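Protein Bug27 (Bordetella pertussis, PDB 2QPQ) probably binds a small solute in the periplasm, closing over it like a Venus flytrap, as a receptor of the tripartite tricarboxylate transporter family. Local coordinates at residues A[283-286]-A[287-290]; A[148-152]-A[153-157]. All coordinates share one frame; numbering follows the deposited sequence.

Interaction 1: A[283-286]-A[287-290]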
# COMPACT_ATOMS: atom_id res chain seq x y z
N GLU A 283 -11.33 3.04 -8.09
CA GLU A 283 -12.08 4.31 -8.30
C GLU A 283 -12.63 4.88 -6.98
O GLU A 283 -12.58 6.07 -6.74
CB GLU A 283 -13.20 4.08 -9.35
CG GLU A 283 -12.58 3.85 -10.73
CD GLU A 283 -13.61 3.74 -11.86
OE1 GLU A 283 -14.69 4.36 -11.71
OE2 GLU A 283 -13.31 3.09 -12.90
N THR A 284 -13.14 4.00 -6.13
CA THR A 284 -13.62 4.39 -4.81
C THR A 284 -12.50 5.00 -3.96
O THR A 284 -12.72 5.98 -3.27
CB THR A 284 -14.20 3.18 -4.09
OG1 THR A 284 -15.36 2.74 -4.81
CG2 THR A 284 -14.57 3.53 -2.64
N ASP A 285 -11.30 4.42 -4.02
CA ASP A 285 -10.18 4.89 -3.20
C ASP A 285 -9.63 6.19 -3.77
O ASP A 285 -9.19 7.06 -3.04
CB ASP A 285 -9.11 3.82 -3.05
CG ASP A 285 -9.41 2.83 -1.92
OD1 ASP A 285 -10.44 3.00 -1.21
OD2 ASP A 285 -8.62 1.89 -1.71
N ILE A 286 -9.65 6.32 -5.08
CA ILE A 286 -9.26 7.58 -5.69
C ILE A 286 -10.13 8.68 -5.10
O ILE A 286 -9.60 9.70 -4.65
CB ILE A 286 -9.39 7.53 -7.23
CG1 ILE A 286 -8.22 6.71 -7.81
CG2 ILE A 286 -9.37 9.00 -7.79
CD1 ILE A 286 -8.30 6.47 -9.31
N ASP A 287 -11.44 8.45 -5.09
CA ASP A 287 -12.40 9.46 -4.60
C ASP A 287 -12.17 9.75 -3.13
O ASP A 287 -12.15 10.89 -2.71
CB ASP A 287 -13.84 8.97 -4.86
CG ASP A 287 -14.22 8.97 -6.35
OD1 ASP A 287 -13.50 9.58 -7.20
OD2 ASP A 287 -15.26 8.35 -6.67
N ARG A 288 -12.00 8.71 -2.34
CA ARG A 288 -11.84 8.83 -0.91
C ARG A 288 -10.53 9.54 -0.53
O ARG A 288 -10.50 10.42 0.34
CB ARG A 288 -11.94 7.43 -0.31
CG ARG A 288 -11.43 7.27 1.07
CD ARG A 288 -11.03 5.83 1.21
NE ARG A 288 -10.73 5.59 2.61
CZ ARG A 288 -10.05 4.55 3.05
NH1 ARG A 288 -9.53 3.67 2.20
NH2 ARG A 288 -9.89 4.44 4.35
N PHE A 289 -9.44 9.15 -1.20
CA PHE A 289 -8.13 9.73 -0.87
C PHE A 289 -8.10 11.16 -1.32
O PHE A 289 -7.52 12.01 -0.65
CB PHE A 289 -6.99 8.93 -1.53
CG PHE A 289 -6.82 7.56 -0.93
CD1 PHE A 289 -7.15 7.34 0.41
CD2 PHE A 289 -6.33 6.49 -1.69
CE1 PHE A 289 -7.01 6.09 0.98
CE2 PHE A 289 -6.14 5.20 -1.09
CZ PHE A 289 -6.50 5.01 0.22
N SER A 290 -8.75 11.44 -2.45
CA SER A 290 -8.74 12.82 -2.98
C SER A 290 -9.44 13.75 -2.00
O SER A 290 -9.01 14.90 -1.80
CB SER A 290 -9.40 12.88 -4.36
OG SER A 290 -8.38 12.61 -5.31
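Asp285 meets both Arg288 and Phe289 one turn further along helix 275-296, and its two carboxylate oxygens divide the work. OD1 of Asp285 forms a salt bridge with NH1 of Arg288 at 3.6 Å, a long separation for an ion pair. The arginine chain, extended from CG to NE, runs alongside the aspartate and presents the edge of its guanidinium, whose plane is turned 44° from the carboxylate. OD2 is instead hydrogen-bonded to the indole NE1 of Trp229, so one oxygen faces a cation and the other a neutral donor. Lower on the same side chain, CB of Asp285 packs 3.8 Å from CE2 of Phe289; the ring plane stands 37° from the carboxylate plane. The backbone continues this pairing, since Phe289 N donates to Asp285 O at 2.8 Å.

Asp287 works differently. Asp287 N donates to Glu283 O at 3.1 Å, while chi1 of -70° sets the carboxylate beside that N and leaves CG of Asp287 3.4 Å from the same oxygen. Placing a carboxylate near a carbonyl oxygen should cost some electrostatic energy, which the salt bridge from Lys90 to OD1 of Asp287 probably offsets. The like charge of Glu283 stays at a distance: its OE1 is 6.5 Å from OD2 of Asp287, and its OE2 is hydrogen-bonded to Gln279.

Ile286 joins the following turn through its carbonyl, which accepts from Ser290 N at 2.9 Å, whereas its buried aliphatic branches leave the segment and pack on Pro89, Lys90 and Ala76. The result is an amphipathic piece of helix: Asp285, Ile286 and Phe289 all touch Ala76 of helix 74-81, Phe289 also reaches Val77 and Leu226, and the Trp229 bond ties the helix to strand 227-235.

Interaction 2: A[148-152]-A[153-157]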
# COMPACT_ATOMS: atom_id res chain seq x y z
N LEU A 148 -5.26 10.71 8.30
CA LEU A 148 -6.63 10.30 8.52
C LEU A 148 -6.93 10.22 10.01
O LEU A 148 -8.02 10.61 10.46
CB LEU A 148 -6.91 8.95 7.84
CG LEU A 148 -8.33 8.36 7.94
CD1 LEU A 148 -9.37 9.30 7.28
CD2 LEU A 148 -8.33 6.97 7.29
N LEU A 149 -5.98 9.70 10.78
CA LEU A 149 -6.17 9.70 12.22
C LEU A 149 -6.32 11.12 12.77
O LEU A 149 -7.20 11.37 13.61
CB LEU A 149 -5.03 8.98 12.91
CG LEU A 149 -5.12 8.78 14.44
CD1 LEU A 149 -6.41 8.04 14.84
CD2 LEU A 149 -3.90 8.03 14.89
N ASN A 150 -5.46 12.04 12.32
CA ASN A 150 -5.52 13.45 12.73
C ASN A 150 -6.90 14.04 12.47
O ASN A 150 -7.46 14.68 13.34
CB ASN A 150 -4.52 14.35 11.97
CG ASN A 150 -3.10 14.36 12.56
OD1 ASN A 150 -2.16 14.77 11.87
ND2 ASN A 150 -2.93 13.93 13.82
N VAL A 151 -7.38 13.84 11.25
CA VAL A 151 -8.67 14.38 10.80
C VAL A 151 -9.82 13.71 11.60
O VAL A 151 -10.71 14.40 12.08
CB VAL A 151 -8.84 14.23 9.25
CG1 VAL A 151 -10.26 14.53 8.79
CG2 VAL A 151 -7.86 15.15 8.50
N SER A 152 -9.75 12.39 11.77
CA SER A 152 -10.84 11.63 12.40
C SER A 152 -10.86 11.75 13.91
O SER A 152 -11.94 11.76 14.54
CB SER A 152 -10.75 10.14 12.00
OG SER A 152 -10.78 9.99 10.58
N ALA A 153 -9.69 11.82 14.52
CA ALA A 153 -9.59 11.86 15.98
C ALA A 153 -9.40 13.30 16.47
O ALA A 153 -9.27 13.55 17.68
CB ALA A 153 -8.46 11.01 16.43
N LYS A 154 -9.35 14.23 15.51
CA LYS A 154 -9.03 15.65 15.72
C LYS A 154 -7.72 15.85 16.50
O LYS A 154 -7.68 16.52 17.53
CB LYS A 154 -10.21 16.39 16.36
CG LYS A 154 -11.47 16.32 15.48
CD LYS A 154 -12.70 16.96 16.17
CE LYS A 154 -13.21 16.12 17.38
NZ LYS A 154 -14.72 16.21 17.58
N THR A 155 -6.64 15.25 15.99
CA THR A 155 -5.36 15.37 16.65
C THR A 155 -4.40 16.16 15.75
O THR A 155 -4.74 16.51 14.59
CB THR A 155 -4.75 13.98 17.07
OG1 THR A 155 -4.66 13.09 15.94
CG2 THR A 155 -5.61 13.32 18.18
N HIS A 156 -3.21 16.44 16.29
CA HIS A 156 -2.25 17.31 15.61
C HIS A 156 -0.83 16.72 15.49
O HIS A 156 0.16 17.41 15.73
CB HIS A 156 -2.27 18.67 16.27
CG HIS A 156 -3.61 19.32 16.22
ND1 HIS A 156 -4.50 19.26 17.27
CD2 HIS A 156 -4.26 19.96 15.22
CE1 HIS A 156 -5.63 19.86 16.93
NE2 HIS A 156 -5.50 20.30 15.69
N MET A 157 -0.75 15.44 15.13
CA MET A 157 0.54 14.79 14.93
C MET A 157 1.18 15.40 13.70
O MET A 157 0.48 15.69 12.73
CB MET A 157 0.39 13.29 14.70
CG MET A 157 -0.28 12.54 15.84
SD MET A 157 -0.40 10.79 15.40
CE MET A 157 -1.30 10.83 13.86
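Leu149 supplies the apolar part of this helix end, sending one methyl to Ala153 in the last turn and the other to Met157 in the chain that follows. CD1 of Leu149 lies 3.9 Å from CB of Ala153, and its CD2 lies 4.0 Å from CE of Met157. The leucine CG is anti to its backbone N (chi1 -175°), while the methionine chain bends at chi3 (-57°) to bring its methyl across the leucine at a slant. Met121 of helix 117-123 also packs against Leu149, Ala153 and Thr155.

Backbone bonds close the helix. Ala153 N donates to Leu149 O at 2.7 Å, the last ordinary helical bond, and Thr155 N then reaches back to Asn150 O at 2.8 Å, lying in the carbonyl plane on a lone pair. Between them Lys154 takes a left-handed conformation with phi of 52°. This positive phi and the six-to-one bond are hallmarks of a Schellman motif, but the inner bond is not made out: Lys154 N stands 3.7 Å from Val151 O. The turn ends helix 141-153 and sends the chain toward strand 158-161, which pairs in parallel with strand 132-135, a beta-alpha-beta crossover.

Polar side chains supplement the backbone. OG of Ser152 donates to Leu148 O at 2.8 Å, and Ser152 N reaches that oxygen from the opposite face of the carbonyl plane. The returning chain passes over the buried side chain of Asn150, whose CG lies 3.4 Å from Thr155 O. Further out, Lys125 receives His156 ND1 at its carbonyl and gives its NZ to Lys154 O.

Overall arrangement
Both contacts are partly buried and local, yet they use different parts of a helix. Interaction 1 lies within helix 275-296, where successive backbone bonds repeat and charged side chains find partners along or outside the helix; interaction 2 lies where helix 141-153 stops, so irregular backbone bonding and apolar closure replace ion pairing. Interaction 1 is nearer the centre of the chain, about 14 Å against about 20 Å. With centres about 19 Å apart, they still touch: NH2 of Arg288 packs 4.2 Å from CD2 of Leu148. Further along helix 275-296, Leu292 meets Leu148 and Val151, so the two helices pack directly on each other.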